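Local coordinates for protein putative phophotriesterase (Proteus mirabilis, PDB 3RHG) that probably hydrolyses ester bonds as a phosphotriesterase-family member of the amidohydrolase superfamily, binding two divalent metal ions, here zinc, in each subunit, at residues A[271-282]-A[316-325]. Residues are numbered along the deposited sequence; the frame is centred on the assembly and turned at random.
Sequences MDTVEAVATLIE and FLSLLAQRGI
Val274 brings its CG2 methyl against Phe316, 3.5 Å from CE1, and the same methyl packs on Leu319 CB. This is the tight half of the contact, a buried apolar seam where helices 271-282 and 316-322 cross at -60°, their axes 9.9 Å apart. The ring is delivered by Phe316 CG lying anti to the backbone N (chi1 -170°), which carries CZ to the backbone of Thr273; Thr273 O and Val277 CG2 meet the ring at its edge. Leu320 CD2 lies by Val274 O and Val277 CG1, and Ile325 CD1 settles 3.8 Å from Ala278 CB.

The solvent side is polar instead, its two glutamates exposed and the arginine between them partly so: a worked example of one arginine serving two carboxylates. Arg323 meets Glu275 with its NE flank, NE reaching OE1 at 2.9 Å in a nearly straight bond (172°) and NH2 taking OE2. Its two terminal nitrogens hold Glu282, with NH1 2.8 Å from Glu282 OE2 and NH2 on OE1, both carboxylate oxygens met from above their plane. Four bonds thus fix the guanidinium's rotation, while Ala278 CB covers one face, 3.6 Å from CZ. A water bridges Glu282 OE2 to Gly324 O, just where a Schellman motif ends helix 316-322. Here, on the outer helical layer of the amidohydrolase (beta/alpha)8 barrel, the helix after strand 249-252 is joined to the one after strand 289-291.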
ATOM      1  N   MET A 271      -4.339  -0.168  -8.036  1.00 22.22           N
ATOM      2  CA  MET A 271      -4.256  -0.670  -9.409  1.00 19.19           C
ATOM      3  C   MET A 271      -5.266  -1.784  -9.681  1.00 22.04           C
ATOM      4  O   MET A 271      -5.782  -1.879 -10.791  1.00 23.27           O
ATOM      5  CB  MET A 271      -2.835  -1.133  -9.769  1.00 24.56           C
ATOM      6  CG  MET A 271      -1.814  -0.006  -9.863  1.00 27.96           C
ATOM      7  SD  MET A 271      -2.318   1.388 -10.896  1.00 32.34           S
ATOM      8  CE  MET A 271      -2.334   0.646 -12.516  1.00 42.33           C
ATOM      9  N   ASP A 272      -5.553  -2.627  -8.682  1.00 21.54           N
ATOM     10  CA  ASP A 272      -6.602  -3.656  -8.834  1.00 23.07           C
ATOM     11  C   ASP A 272      -7.913  -2.963  -9.191  1.00 20.78           C
ATOM     12  O   ASP A 272      -8.678  -3.421 -10.039  1.00 20.81           O
ATOM     13  CB  ASP A 272      -6.869  -4.428  -7.518  1.00 26.11           C
ATOM     14  CG  ASP A 272      -5.784  -5.430  -7.150  1.00 31.84           C
ATOM     15  OD1 ASP A 272      -5.076  -5.953  -8.047  1.00 32.15           O
ATOM     16  OD2 ASP A 272      -5.677  -5.724  -5.911  1.00 32.42           O
ATOM     17  N   THR A 273      -8.213  -1.892  -8.474  1.00 20.40           N
ATOM     18  CA  THR A 273      -9.516  -1.223  -8.640  1.00 18.67           C
ATOM     19  C   THR A 273      -9.548  -0.397  -9.933  1.00 18.28           C
ATOM     20  O   THR A 273     -10.588  -0.294 -10.577  1.00 20.88           O
ATOM     21  CB  THR A 273      -9.836  -0.410  -7.403  1.00 19.30           C
ATOM     22  OG1 THR A 273     -10.001  -1.346  -6.325  1.00 20.78           O
ATOM     23  CG2 THR A 273     -11.141   0.377  -7.564  1.00 20.36           C
ATOM     24  N   VAL A 274      -8.400   0.161 -10.327  1.00 20.19           N
ATOM     25  CA  VAL A 274      -8.298   0.806 -11.642  1.00 21.57           C
ATOM     26  C   VAL A 274      -8.738  -0.184 -12.727  1.00 21.49           C
ATOM     27  O   VAL A 274      -9.556   0.143 -13.576  1.00 21.76           O
ATOM     28  CB  VAL A 274      -6.863   1.302 -11.926  1.00 20.90           C
ATOM     29  CG1 VAL A 274      -6.706   1.757 -13.378  1.00 23.03           C
ATOM     30  CG2 VAL A 274      -6.500   2.447 -10.964  1.00 23.94           C
ATOM     31  N   GLU A 275      -8.225  -1.410 -12.669  1.00 20.58           N
ATOM     32  CA  GLU A 275      -8.559  -2.419 -13.669  1.00 21.22           C
ATOM     33  C   GLU A 275     -10.030  -2.868 -13.595  1.00 22.13           C
ATOM     34  O   GLU A 275     -10.685  -3.047 -14.624  1.00 23.43           O
ATOM     35  CB  GLU A 275      -7.633  -3.635 -13.545  1.00 24.41           C
ATOM     36  CG  GLU A 275      -7.814  -4.647 -14.678  1.00 29.61           C
ATOM     37  CD  GLU A 275      -7.602  -4.041 -16.079  1.00 34.24           C
ATOM     38  OE1 GLU A 275      -6.716  -3.165 -16.260  1.00 32.34           O
ATOM     39  OE2 GLU A 275      -8.329  -4.452 -17.011  1.00 34.84           O
ATOM     40  N   ALA A 276     -10.552  -3.043 -12.385  1.00 21.56           N
ATOM     41  CA  ALA A 276     -11.941  -3.454 -12.218  1.00 21.22           C
ATOM     42  C   ALA A 276     -12.872  -2.369 -12.793  1.00 20.31           C
ATOM     43  O   ALA A 276     -13.785  -2.670 -13.555  1.00 20.26           O
ATOM     44  CB  ALA A 276     -12.264  -3.688 -10.739  1.00 24.68           C
ATOM     45  N   VAL A 277     -12.645  -1.113 -12.401  1.00 20.57           N
ATOM     46  CA  VAL A 277     -13.494  -0.009 -12.855  1.00 19.03           C
ATOM     47  C   VAL A 277     -13.350   0.206 -14.366  1.00 21.66           C
ATOM     48  O   VAL A 277     -14.348   0.372 -15.078  1.00 21.57           O
ATOM     49  CB  VAL A 277     -13.205   1.293 -12.057  1.00 18.59           C
ATOM     50  CG1 VAL A 277     -13.847   2.523 -12.720  1.00 21.24           C
ATOM     51  CG2 VAL A 277     -13.635   1.115 -10.581  1.00 20.75           C
ATOM     52  N   ALA A 278     -12.118   0.164 -14.858  1.00 19.39           N
ATOM     53  CA  ALA A 278     -11.879   0.349 -16.307  1.00 20.09           C
ATOM     54  C   ALA A 278     -12.624  -0.732 -17.071  1.00 21.43           C
ATOM     55  O   ALA A 278     -13.265  -0.456 -18.087  1.00 22.25           O
ATOM     56  CB  ALA A 278     -10.378   0.291 -16.639  1.00 23.28           C
ATOM     57  N   THR A 279     -12.540  -1.976 -16.589  1.00 21.02           N
ATOM     58  CA  THR A 279     -13.214  -3.082 -17.285  1.00 21.88           C
ATOM     59  C   THR A 279     -14.749  -2.932 -17.300  1.00 21.04           C
ATOM     60  O   THR A 279     -15.406  -3.173 -18.329  1.00 24.72           O
ATOM     61  CB  THR A 279     -12.749  -4.446 -16.747  1.00 23.14           C
ATOM     62  OG1 THR A 279     -11.334  -4.558 -16.964  1.00 27.55           O
ATOM     63  CG2 THR A 279     -13.460  -5.605 -17.465  1.00 27.47           C
ATOM     64  N   LEU A 280     -15.328  -2.532 -16.175  1.00 20.95           N
ATOM     65  CA  LEU A 280     -16.754  -2.286 -16.135  1.00 21.13           C
ATOM     66  C   LEU A 280     -17.154  -1.182 -17.113  1.00 21.00           C
ATOM     67  O   LEU A 280     -18.186  -1.281 -17.760  1.00 21.39           O
ATOM     68  CB  LEU A 280     -17.195  -1.917 -14.713  1.00 17.73           C
ATOM     69  CG  LEU A 280     -17.173  -3.073 -13.695  1.00 19.64           C
ATOM     70  CD1 LEU A 280     -17.626  -2.551 -12.321  1.00 22.72           C
ATOM     71  CD2 LEU A 280     -18.059  -4.246 -14.136  1.00 23.61           C
ATOM     72  N   ILE A 281     -16.352  -0.120 -17.199  1.00 19.32           N
ATOM     73  CA  ILE A 281     -16.645   0.977 -18.148  1.00 20.75           C
ATOM     74  C   ILE A 281     -16.612   0.431 -19.564  1.00 21.79           C
ATOM     75  O   ILE A 281     -17.455   0.783 -20.400  1.00 24.31           O
ATOM     76  CB  ILE A 281     -15.633   2.164 -17.977  1.00 18.68           C
ATOM     77  CG1 ILE A 281     -15.849   2.801 -16.588  1.00 21.65           C
ATOM     78  CG2 ILE A 281     -15.724   3.159 -19.154  1.00 22.00           C
ATOM     79  CD1 ILE A 281     -14.761   3.770 -16.148  1.00 21.39           C
ATOM     80  N   GLU A 282     -15.638  -0.429 -19.852  1.00 23.69           N
ATOM     81  CA  GLU A 282     -15.518  -0.970 -21.208  1.00 26.64           C
ATOM     82  C   GLU A 282     -16.665  -1.925 -21.538  1.00 24.48           C
ATOM     83  O   GLU A 282     -17.026  -2.100 -22.709  1.00 28.61           O
ATOM     84  CB  GLU A 282     -14.135  -1.601 -21.427  1.00 25.88           C
ATOM     85  CG  GLU A 282     -13.049  -0.526 -21.458  1.00 27.67           C
ATOM     86  CD  GLU A 282     -11.642  -1.061 -21.411  1.00 31.23           C
ATOM     87  OE1 GLU A 282     -11.439  -2.223 -20.989  1.00 31.11           O
ATOM     88  OE2 GLU A 282     -10.725  -0.297 -21.793  1.00 33.76           O
ATOM     89  N   PHE A 316      -6.679   8.625  -8.736  1.00 19.92           N
ATOM     90  CA  PHE A 316      -7.447   7.542  -9.369  1.00 18.75           C
ATOM     91  C   PHE A 316      -7.926   7.922 -10.792  1.00 20.67           C
ATOM     92  O   PHE A 316      -7.812   7.110 -11.722  1.00 22.11           O
ATOM     93  CB  PHE A 316      -8.629   7.115  -8.497  1.00 20.93           C
ATOM     94  CG  PHE A 316      -9.297   5.862  -8.978  1.00 18.41           C
ATOM     95  CD1 PHE A 316      -8.730   4.621  -8.705  1.00 21.28           C
ATOM     96  CD2 PHE A 316     -10.498   5.920  -9.694  1.00 20.77           C
ATOM     97  CE1 PHE A 316      -9.330   3.435  -9.146  1.00 20.56           C
ATOM     98  CE2 PHE A 316     -11.126   4.738 -10.147  1.00 18.40           C
ATOM     99  CZ  PHE A 316     -10.534   3.478  -9.847  1.00 20.12           C
ATOM    100  N   LEU A 317      -8.452   9.137 -10.965  1.00 22.16           N
ATOM    101  CA  LEU A 317      -8.914   9.558 -12.296  1.00 21.86           C
ATOM    102  C   LEU A 317      -7.756   9.631 -13.297  1.00 22.76           C
ATOM    103  O   LEU A 317      -7.953   9.345 -14.487  1.00 25.05           O
ATOM    104  CB  LEU A 317      -9.683  10.892 -12.237  1.00 22.83           C
ATOM    105  CG  LEU A 317     -10.977  10.848 -11.399  1.00 19.04           C
ATOM    106  CD1 LEU A 317     -11.778  12.153 -11.558  1.00 23.10           C
ATOM    107  CD2 LEU A 317     -11.843   9.661 -11.770  1.00 25.06           C
ATOM    108  N   SER A 318      -6.558  10.013 -12.833  1.00 23.43           N
ATOM    109  CA  SER A 318      -5.353  10.029 -13.697  1.00 25.02           C
ATOM    110  C   SER A 318      -4.957   8.621 -14.103  1.00 23.78           C
ATOM    111  O   SER A 318      -4.561   8.373 -15.253  1.00 26.20           O
ATOM    112  CB  SER A 318      -4.158  10.678 -12.982  1.00 27.66           C
ATOM    113  OG  SER A 318      -4.335  12.067 -12.898  1.00 33.07           O
ATOM    114  N   LEU A 319      -5.035   7.697 -13.148  1.00 21.32           N
ATOM    115  CA  LEU A 319      -4.747   6.313 -13.445  1.00 21.70           C
ATOM    116  C   LEU A 319      -5.717   5.736 -14.479  1.00 20.72           C
ATOM    117  O   LEU A 319      -5.301   4.968 -15.351  1.00 24.51           O
ATOM    118  CB  LEU A 319      -4.740   5.477 -12.159  1.00 20.49           C
ATOM    119  CG  LEU A 319      -3.589   5.788 -11.186  1.00 22.41           C
ATOM    120  CD1 LEU A 319      -3.689   4.906  -9.904  1.00 24.00           C
ATOM    121  CD2 LEU A 319      -2.225   5.645 -11.874  1.00 26.56           C
ATOM    122  N   LEU A 320      -7.001   6.089 -14.385  1.00 21.38           N
ATOM    123  CA  LEU A 320      -7.966   5.650 -15.409  1.00 21.33           C
ATOM    124  C   LEU A 320      -7.624   6.192 -16.785  1.00 21.16           C
ATOM    125  O   LEU A 320      -7.790   5.493 -17.787  1.00 25.68           O
ATOM    126  CB  LEU A 320      -9.404   6.041 -15.045  1.00 21.87           C
ATOM    127  CG  LEU A 320     -10.065   5.333 -13.871  1.00 21.22           C
ATOM    128  CD1 LEU A 320     -11.453   5.975 -13.578  1.00 24.71           C
ATOM    129  CD2 LEU A 320     -10.177   3.821 -14.157  1.00 24.91           C
ATOM    130  N   ALA A 321      -7.172   7.441 -16.836  1.00 22.78           N
ATOM    131  CA  ALA A 321      -6.781   8.057 -18.098  1.00 26.06           C
ATOM    132  C   ALA A 321      -5.601   7.304 -18.722  1.00 28.56           C
ATOM    133  O   ALA A 321      -5.591   7.029 -19.925  1.00 30.31           O
ATOM    134  CB  ALA A 321      -6.435   9.507 -17.871  1.00 28.44           C
ATOM    135  N   GLN A 322      -4.609   6.963 -17.901  1.00 25.90           N
ATOM    136  CA  GLN A 322      -3.445   6.214 -18.380  1.00 26.97           C
ATOM    137  C   GLN A 322      -3.858   4.831 -18.878  1.00 27.15           C
ATOM    138  O   GLN A 322      -3.270   4.293 -19.837  1.00 28.96           O
ATOM    139  CB  GLN A 322      -2.377   6.117 -17.286  1.00 26.70           C
ATOM    140  CG  GLN A 322      -1.130   5.378 -17.706  1.00 30.77           C
ATOM    141  CD  GLN A 322      -0.369   6.094 -18.830  1.00 36.04           C
ATOM    142  OE1 GLN A 322      -0.404   7.323 -18.935  1.00 38.58           O
ATOM    143  NE2 GLN A 322       0.325   5.322 -19.667  1.00 39.95           N
ATOM    144  N   ARG A 323      -4.885   4.280 -18.231  1.00 28.24           N
ATOM    145  CA  ARG A 323      -5.450   2.976 -18.577  1.00 25.68           C
ATOM    146  C   ARG A 323      -6.324   3.063 -19.849  1.00 27.43           C
ATOM    147  O   ARG A 323      -6.855   2.050 -20.328  1.00 32.34           O
ATOM    148  CB  ARG A 323      -6.214   2.413 -17.363  1.00 23.81           C
ATOM    149  CG  ARG A 323      -7.121   1.205 -17.613  1.00 24.29           C
ATOM    150  CD  ARG A 323      -6.392   0.005 -18.219  1.00 27.04           C
ATOM    151  NE  ARG A 323      -7.306  -1.140 -18.286  1.00 25.84           N
ATOM    152  CZ  ARG A 323      -8.283  -1.268 -19.178  1.00 24.32           C
ATOM    153  NH1 ARG A 323      -8.459  -0.348 -20.125  1.00 26.50           N
ATOM    154  NH2 ARG A 323      -9.071  -2.330 -19.150  1.00 29.10           N
ATOM    155  N   GLY A 324      -6.463   4.265 -20.404  1.00 28.25           N
ATOM    156  CA  GLY A 324      -7.118   4.420 -21.721  1.00 29.72           C
ATOM    157  C   GLY A 324      -8.614   4.705 -21.706  1.00 28.44           C
ATOM    158  O   GLY A 324      -9.284   4.637 -22.747  1.00 30.36           O
ATOM    159  N   ILE A 325      -9.154   5.023 -20.536  1.00 26.80           N
ATOM    160  CA  ILE A 325     -10.574   5.364 -20.431  1.00 27.47           C
ATOM    161  C   ILE A 325     -10.811   6.787 -20.931  1.00 28.91           C
ATOM    162  O   ILE A 325     -10.006   7.697 -20.659  1.00 30.15           O
ATOM    163  CB  ILE A 325     -11.070   5.223 -18.979  1.00 24.99           C
ATOM    164  CG1 ILE A 325     -10.866   3.780 -18.494  1.00 27.46           C
ATOM    165  CG2 ILE A 325     -12.533   5.620 -18.854  1.00 25.70           C
ATOM    166  CD1 ILE A 325     -11.621   2.729 -19.296  1.00 28.15           C
TER
HETATM  167  O   HOH W   1     -11.315   2.373 -23.040  1.00 41.21           O